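Local coordinates for single-stranded DNA-binding protein DdrB (Deinococcus radiodurans, PDB 4HQB) that binds single-stranded DNA and probably takes part in the response of this bacterium to DNA damage, at residues P102-Y107 / L132-G137; P53-A58 / G137-E142. All coordinates share one frame; numbering follows the deposited sequence.

Contact 1 (102-107 with 132-137) is the more deeply set of the two, pairing neighbouring strands of the mixed sheet through backbone hydrogen bonds and an aromatic layer; contact 2 (53-58 with 137-142) lies at the surface between two loops, joined by one backbone bond and by side chains that bind backbone atoms. Gly137 belongs to both, and the centres are about 10 Å apart. Ile54 CD1 packs 3.5 Å from Phe135 O. Separately, Glu57 OE2 is 2.5 Å from Tyr107 OH, a probable hydrogen bond. Both reach bound DNA, contact 1 through an arginine side chain and contact 2 through a lysine chain and, less certainly in detail, glycine backbone.

Contact 1. Residues P102-Y107 / L132-G137. With nucleotides of chain G.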
loop_
_atom_site.group_PDB
_atom_site.type_symbol
_atom_site.label_atom_id
_atom_site.label_comp_id
_atom_site.label_asym_id
_atom_site.label_seq_id
_atom_site.Cartn_x
_atom_site.Cartn_y
_atom_site.Cartn_z
ATOM N N PRO A 102 5.526 -25.465 -22.350
ATOM C CA PRO A 102 4.358 -26.320 -22.631
ATOM C C PRO A 102 3.116 -25.447 -22.738
ATOM O O PRO A 102 3.201 -24.250 -22.439
ATOM C CB PRO A 102 4.257 -27.210 -21.394
ATOM C CG PRO A 102 4.970 -26.422 -20.293
ATOM C CD PRO A 102 6.058 -25.651 -20.984
ATOM N N ALA A 103 1.995 -26.020 -23.183
ATOM C CA ALA A 103 0.726 -25.304 -23.231
ATOM C C ALA A 103 0.250 -24.973 -21.798
ATOM O O ALA A 103 0.820 -25.446 -20.804
ATOM C CB ALA A 103 -0.356 -26.102 -24.065
ATOM N N ALA A 104 -0.768 -24.135 -21.681
ATOM C CA ALA A 104 -1.209 -23.705 -20.360
ATOM C C ALA A 104 -2.686 -23.434 -20.315
ATOM O O ALA A 104 -3.315 -23.222 -21.345
ATOM C CB ALA A 104 -0.441 -22.480 -19.910
ATOM N N ILE A 105 -3.226 -23.473 -19.101
ATOM C CA ILE A 105 -4.558 -22.977 -18.834
ATOM C C ILE A 105 -4.506 -21.602 -18.161
ATOM O O ILE A 105 -3.874 -21.404 -17.106
ATOM C CB ILE A 105 -5.388 -23.952 -17.987
ATOM C CG1 ILE A 105 -5.511 -25.293 -18.712
ATOM C CG2 ILE A 105 -6.785 -23.366 -17.744
ATOM C CD1 ILE A 105 -6.346 -25.193 -20.032
ATOM N N LYS A 106 -5.173 -20.653 -18.800
ATOM C CA LYS A 106 -5.198 -19.293 -18.336
ATOM C C LYS A 106 -6.609 -18.886 -17.943
ATOM O O LYS A 106 -7.557 -19.045 -18.712
ATOM C CB LYS A 106 -4.656 -18.343 -19.404
ATOM C CG LYS A 106 -4.764 -16.875 -19.015
ATOM C CD LYS A 106 -4.003 -15.950 -19.973
ATOM C CE LYS A 106 -4.775 -15.736 -21.255
ATOM N NZ LYS A 106 -4.383 -14.459 -21.929
ATOM N N TYR A 107 -6.754 -18.377 -16.727
ATOM C CA TYR A 107 -8.006 -17.771 -16.329
ATOM C C TYR A 107 -7.858 -16.243 -16.413
ATOM O O TYR A 107 -7.006 -15.648 -15.716
ATOM C CB TYR A 107 -8.368 -18.206 -14.917
ATOM C CG TYR A 107 -8.878 -19.621 -14.813
ATOM C CD1 TYR A 107 -7.994 -20.687 -14.742
ATOM C CD2 TYR A 107 -10.245 -19.892 -14.769
ATOM C CE1 TYR A 107 -8.447 -21.982 -14.633
ATOM C CE2 TYR A 107 -10.717 -21.209 -14.667
ATOM C CZ TYR A 107 -9.813 -22.238 -14.599
ATOM O OH TYR A 107 -10.238 -23.538 -14.496
ATOM N N LEU A 132 -6.008 -13.873 -13.898
ATOM C CA LEU A 132 -6.130 -14.289 -12.498
ATOM C C LEU A 132 -5.161 -15.412 -12.128
ATOM O O LEU A 132 -4.543 -15.386 -11.056
ATOM C CB LEU A 132 -7.553 -14.736 -12.187
ATOM C CG LEU A 132 -7.833 -15.349 -10.809
ATOM C CD1 LEU A 132 -7.651 -14.327 -9.664
ATOM C CD2 LEU A 132 -9.261 -15.941 -10.808
ATOM N N ALA A 133 -5.056 -16.405 -13.006
ATOM C CA ALA A 133 -4.203 -17.559 -12.757
ATOM C C ALA A 133 -3.750 -18.232 -14.043
ATOM O O ALA A 133 -4.489 -18.297 -15.044
ATOM C CB ALA A 133 -4.912 -18.574 -11.864
ATOM N N ILE A 134 -2.528 -18.741 -14.004
ATOM C CA ILE A 134 -1.976 -19.448 -15.142
ATOM C C ILE A 134 -1.466 -20.777 -14.657
ATOM O O ILE A 134 -0.589 -20.828 -13.812
ATOM C CB ILE A 134 -0.850 -18.654 -15.832
ATOM C CG1 ILE A 134 -1.396 -17.300 -16.285
ATOM C CG2 ILE A 134 -0.267 -19.463 -17.027
ATOM C CD1 ILE A 134 -0.462 -16.498 -17.136
ATOM N N PHE A 135 -2.042 -21.848 -15.193
ATOM C CA PHE A 135 -1.637 -23.196 -14.854
ATOM C C PHE A 135 -0.721 -23.738 -15.975
ATOM O O PHE A 135 -1.163 -23.925 -17.106
ATOM C CB PHE A 135 -2.876 -24.077 -14.615
ATOM C CG PHE A 135 -3.710 -23.652 -13.404
ATOM C CD1 PHE A 135 -4.675 -22.656 -13.515
ATOM C CD2 PHE A 135 -3.532 -24.259 -12.165
ATOM C CE1 PHE A 135 -5.437 -22.266 -12.415
ATOM C CE2 PHE A 135 -4.281 -23.875 -11.059
ATOM C CZ PHE A 135 -5.230 -22.873 -11.180
ATOM N N ARG A 136 0.557 -23.947 -15.646
ATOM C CA ARG A 136 1.567 -24.430 -16.598
ATOM C C ARG A 136 2.693 -25.241 -15.934
ATOM O O ARG A 136 3.241 -24.831 -14.906
ATOM C CB ARG A 136 2.195 -23.259 -17.360
ATOM C CG ARG A 136 2.935 -23.674 -18.618
ATOM C CD ARG A 136 3.578 -22.467 -19.311
ATOM N NE ARG A 136 4.532 -21.849 -18.398
ATOM C CZ ARG A 136 4.507 -20.577 -18.009
ATOM N NH1 ARG A 136 3.592 -19.740 -18.489
ATOM N NH2 ARG A 136 5.418 -20.143 -17.143
ATOM N N GLY A 137 3.050 -26.363 -16.558
ATOM C CA GLY A 137 4.198 -27.176 -16.168
ATOM C C GLY A 137 4.223 -27.522 -14.679
ATOM O O GLY A 137 3.168 -27.695 -14.039
ATOM P P DT G 3 8.061 -21.360 -14.769
ATOM O OP1 DT G 3 7.768 -21.192 -13.334
ATOM O OP2 DT G 3 7.101 -22.013 -15.673
ATOM O "O5'" DT G 3 8.361 -19.915 -15.389
ATOM C "C5'" DT G 3 9.071 -18.992 -14.620
ATOM C "C4'" DT G 3 9.859 -18.080 -15.541
ATOM O "O4'" DT G 3 10.890 -18.820 -16.260
ATOM C "C3'" DT G 3 9.003 -17.377 -16.590
ATOM O "O3'" DT G 3 9.506 -16.059 -16.633
ATOM C "C2'" DT G 3 9.297 -18.160 -17.880
ATOM C "C1'" DT G 3 10.767 -18.537 -17.642
ATOM N N1 DT G 3 11.250 -19.718 -18.398
ATOM C C2 DT G 3 12.279 -19.536 -19.318
ATOM O O2 DT G 3 12.814 -18.474 -19.575
ATOM N N3 DT G 3 12.671 -20.668 -19.963
ATOM C C4 DT G 3 12.160 -21.929 -19.800
ATOM O O4 DT G 3 12.584 -22.866 -20.446
ATOM C C5 DT G 3 11.102 -22.075 -18.835
ATOM C C7 DT G 3 10.515 -23.449 -18.633
ATOM C C6 DT G 3 10.683 -20.967 -18.176
HETATM O O HOH W 1 1.659 -27.241 -18.695
#
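Antiparallel strand pairing joins Ile105, Lys106 and Tyr107 to Phe135, Ile134 and Ala133 within the mixed sheet, where strand 129-135 runs between 99-110 and the short strand 50-52. The axes of 104-107 and 133-135 approach to 4.6 Å at 167°. Ile105 and Phe135 form a hydrogen-bonded pair: Phe135 N gives a nearly straight bond to Ile105 O (2.7 Å), and Ile105 N returns one to Phe135 O. Tyr107 N reaches Ala133 O at 2.8 Å. At this end the register slips: Leu132 N binds Tyr107 O at 2.7 Å, while Ala133 N makes a weak bond to the same oxygen. Leu132 and Ala133 thus both face Tyr107, the definition of a classic beta bulge, here where the chain turns a corner. On the sheet face carrying Tyr107 and Phe135, the two rings meet rim to rim with planes at 73°, CE1 of Tyr107 lying 3.7 Å from CE1 of Phe135. Both residues project from this same face, and similar chi1 values lean the two rings alongside their own backbone N. Phe52 and Phe60 add further rings around Phe135, and Trp62 meets Tyr107 edge-to-face. Beyond the paired residues, Ala104 CB packs against Arg136 CB at 3.7 Å, and water 1 bridges Ala103 O to Gly137 N. The Arg136 chain passes Pro102, the two side chains crossing at about a right angle with their CG atoms 3.8 Å apart. Bent at chi3 (60°), it brings NH2 to OP2 of nucleotide DT3 of chain G at 2.9 Å, a hydrogen bond in which the phosphate lies at the guanidinium edge, in its plane.

Contact 2. Residues P53-A58 / G137-E142; sequences PIENEA and GGKRQE. With nucleotides of chain G.
Gly137 O meets the N-terminal end of the 54-56 3-10 turn, accepting a hydrogen bond from Ile54 N at 2.9 Å. Water 2, which accepts from Glu55 N, lies 2.7 Å from Gly137 O and probably donates to it. Pro53 CA lies close to the same oxygen in a CA-H...O contact. Gly138 adopts a positive phi (68°), as does Gly137, and its N lies close to OP1 of DT2 of chain G, at a modelled distance too short to be trusted in detail. CB of Lys139 points away from 53-58 and approaches O4' of DT1 of chain G at 3.4 Å; the extended chain runs over the face of the DT1 base, CD 3.6 Å from C2. The Lys139 carbonyl oxygen touches Pro53 CG at 3.4 Å. Arg140 N then binds Glu55 OE1 at 3.0 Å, on the anti side of the carboxylate and 24° out of its plane. The arginine chain, extended from CG to NE, carries NH1 to Glu55 O (3.1 Å), which sits at the guanidinium edge; Asn56 ND2 lies over one face, and NH2 forms a salt bridge with Asp59. Gln141 closes a two-bond clasp with the Asn56 amide: its N meets a lone pair of OD1, and ND2 reaches Gln141 O at 2.7 Å. Here a 3-10 turn holds the loop after strand 129-135, whose Gly137-Gly138 start forms part of the single-stranded DNA-binding site.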
loop_
_atom_site.group_PDB
_atom_site.type_symbol
_atom_site.label_atom_id
_atom_site.label_comp_id
_atom_site.label_asym_id
_atom_site.label_seq_id
_atom_site.Cartn_x
_atom_site.Cartn_y
_atom_site.Cartn_z
ATOM N N PRO A 53 1.077 -25.215 -10.886
ATOM C CA PRO A 53 1.338 -26.398 -11.710
ATOM C C PRO A 53 0.115 -26.736 -12.552
ATOM O O PRO A 53 -1.010 -26.544 -12.070
ATOM C CB PRO A 53 1.580 -27.489 -10.670
ATOM C CG PRO A 53 2.188 -26.747 -9.506
ATOM C CD PRO A 53 1.387 -25.456 -9.464
ATOM N N ILE A 54 0.316 -27.209 -13.780
ATOM C CA ILE A 54 -0.824 -27.559 -14.612
ATOM C C ILE A 54 -1.652 -28.643 -13.912
ATOM O O ILE A 54 -2.875 -28.548 -13.886
ATOM C CB ILE A 54 -0.441 -27.983 -16.081
ATOM C CG1 ILE A 54 -1.693 -28.284 -16.904
ATOM C CG2 ILE A 54 0.524 -29.194 -16.106
ATOM C CD1 ILE A 54 -2.669 -27.100 -17.050
ATOM N N GLU A 55 -0.992 -29.631 -13.298
ATOM C CA GLU A 55 -1.706 -30.753 -12.666
ATOM C C GLU A 55 -2.547 -30.337 -11.453
ATOM O O GLU A 55 -3.268 -31.161 -10.922
ATOM C CB GLU A 55 -0.747 -31.873 -12.221
ATOM C CG GLU A 55 0.206 -32.462 -13.282
ATOM C CD GLU A 55 1.292 -33.409 -12.678
ATOM O OE1 GLU A 55 2.173 -32.979 -11.862
ATOM O OE2 GLU A 55 1.254 -34.612 -13.032
ATOM N N ASN A 56 -2.436 -29.088 -10.988
ATOM C CA ASN A 56 -3.369 -28.584 -9.970
ATOM C C ASN A 56 -4.607 -27.896 -10.536
ATOM O O ASN A 56 -5.464 -27.423 -9.768
ATOM C CB ASN A 56 -2.685 -27.601 -9.010
ATOM C CG ASN A 56 -1.781 -28.299 -8.005
ATOM O OD1 ASN A 56 -0.557 -28.202 -8.086
ATOM N ND2 ASN A 56 -2.382 -29.026 -7.068
ATOM N N GLU A 57 -4.714 -27.815 -11.862
ATOM C CA GLU A 57 -5.801 -27.014 -12.430
ATOM C C GLU A 57 -7.213 -27.585 -12.196
ATOM O O GLU A 57 -8.125 -26.848 -11.863
ATOM C CB GLU A 57 -5.576 -26.715 -13.914
ATOM C CG GLU A 57 -6.509 -25.631 -14.484
ATOM C CD GLU A 57 -7.806 -26.213 -15.039
ATOM O OE1 GLU A 57 -7.802 -27.418 -15.360
ATOM O OE2 GLU A 57 -8.825 -25.482 -15.140
ATOM N N ALA A 58 -7.387 -28.887 -12.359
ATOM C CA ALA A 58 -8.736 -29.452 -12.418
ATOM C C ALA A 58 -9.469 -29.512 -11.072
ATOM O O ALA A 58 -10.692 -29.517 -11.043
ATOM C CB ALA A 58 -8.724 -30.813 -13.089
ATOM N N GLY A 137 3.050 -26.363 -16.558
ATOM C CA GLY A 137 4.198 -27.176 -16.168
ATOM C C GLY A 137 4.223 -27.522 -14.679
ATOM O O GLY A 137 3.168 -27.695 -14.039
ATOM N N GLY A 138 5.438 -27.616 -14.133
ATOM C CA GLY A 138 5.648 -27.858 -12.723
ATOM C C GLY A 138 5.231 -29.235 -12.261
ATOM O O GLY A 138 5.039 -30.160 -13.039
ATOM N N LYS A 139 5.090 -29.371 -10.958
ATOM C CA LYS A 139 4.696 -30.641 -10.396
ATOM C C LYS A 139 3.614 -30.405 -9.355
ATOM O O LYS A 139 3.766 -29.539 -8.471
ATOM C CB LYS A 139 5.885 -31.321 -9.741
ATOM C CG LYS A 139 5.494 -32.579 -8.982
ATOM C CD LYS A 139 6.681 -33.143 -8.214
ATOM C CE LYS A 139 6.304 -34.427 -7.496
ATOM N NZ LYS A 139 7.340 -34.782 -6.494
ATOM N N ARG A 140 2.547 -31.192 -9.460
ATOM C CA ARG A 140 1.407 -31.140 -8.542
ATOM C C ARG A 140 1.784 -30.982 -7.069
ATOM O O ARG A 140 2.596 -31.736 -6.539
ATOM C CB ARG A 140 0.545 -32.391 -8.687
ATOM C CG ARG A 140 -0.644 -32.400 -7.710
ATOM C CD ARG A 140 -1.725 -33.419 -8.058
ATOM N NE ARG A 140 -2.778 -33.498 -7.033
ATOM C CZ ARG A 140 -3.951 -32.873 -7.123
ATOM N NH1 ARG A 140 -4.235 -32.117 -8.182
ATOM N NH2 ARG A 140 -4.845 -33.001 -6.160
ATOM N N GLN A 141 1.185 -30.002 -6.409
ATOM C CA GLN A 141 1.301 -29.904 -4.952
ATOM C C GLN A 141 -0.091 -30.074 -4.309
ATOM O O GLN A 141 -1.064 -29.432 -4.725
ATOM C CB GLN A 141 1.929 -28.568 -4.567
ATOM C CG GLN A 141 3.254 -28.262 -5.280
ATOM C CD GLN A 141 3.969 -27.038 -4.685
ATOM O OE1 GLN A 141 3.379 -26.261 -3.921
ATOM N NE2 GLN A 141 5.244 -26.876 -5.024
ATOM N N GLU A 142 -0.183 -30.963 -3.321
ATOM C CA GLU A 142 -1.448 -31.257 -2.653
ATOM C C GLU A 142 -2.062 -30.032 -1.972
ATOM O O GLU A 142 -3.278 -29.936 -1.846
ATOM C CB GLU A 142 -1.277 -32.383 -1.627
ATOM P P DT G 1 9.938 -34.109 -15.276
ATOM O OP1 DT G 1 11.236 -34.537 -14.716
ATOM O OP2 DT G 1 9.778 -33.916 -16.731
ATOM O "O5'" DT G 1 9.476 -32.762 -14.493
ATOM C "C5'" DT G 1 8.189 -32.096 -14.522
ATOM C "C4'" DT G 1 8.300 -30.846 -13.637
ATOM O "O4'" DT G 1 8.207 -31.328 -12.260
ATOM C "C3'" DT G 1 9.691 -30.204 -13.749
ATOM O "O3'" DT G 1 10.060 -28.944 -14.439
ATOM C "C2'" DT G 1 10.306 -30.172 -12.346
ATOM C "C1'" DT G 1 9.224 -30.749 -11.449
ATOM N N1 DT G 1 9.815 -31.748 -10.529
ATOM C C2 DT G 1 9.769 -31.467 -9.179
ATOM O O2 DT G 1 9.252 -30.459 -8.727
ATOM N N3 DT G 1 10.330 -32.422 -8.382
ATOM C C4 DT G 1 10.925 -33.593 -8.814
ATOM O O4 DT G 1 11.399 -34.399 -8.023
ATOM C C5 DT G 1 10.951 -33.823 -10.240
ATOM C C7 DT G 1 11.603 -35.078 -10.784
ATOM C C6 DT G 1 10.398 -32.897 -11.036
ATOM P P DT G 2 9.084 -27.731 -14.857
ATOM O OP1 DT G 2 7.651 -28.020 -14.843
ATOM O OP2 DT G 2 9.677 -27.433 -16.177
ATOM O "O5'" DT G 2 9.518 -26.510 -13.907
ATOM C "C5'" DT G 2 8.613 -25.491 -13.459
ATOM C "C4'" DT G 2 9.146 -24.071 -13.533
ATOM O "O4'" DT G 2 10.362 -23.921 -12.764
ATOM C "C3'" DT G 2 9.522 -23.548 -14.910
ATOM O "O3'" DT G 2 9.468 -22.133 -14.894
ATOM C "C2'" DT G 2 10.978 -23.986 -15.035
ATOM C "C1'" DT G 2 11.473 -23.719 -13.621
ATOM N N1 DT G 2 12.528 -24.641 -13.129
ATOM C C2 DT G 2 13.411 -24.116 -12.226
ATOM O O2 DT G 2 13.353 -22.965 -11.859
ATOM N N3 DT G 2 14.361 -24.988 -11.772
ATOM C C4 DT G 2 14.499 -26.313 -12.113
ATOM O O4 DT G 2 15.387 -27.015 -11.650
ATOM C C5 DT G 2 13.541 -26.815 -13.056
ATOM C C7 DT G 2 13.653 -28.250 -13.473
ATOM C C6 DT G 2 12.600 -25.970 -13.525
HETATM O O HOH W 2 2.036 -29.923 -13.014
#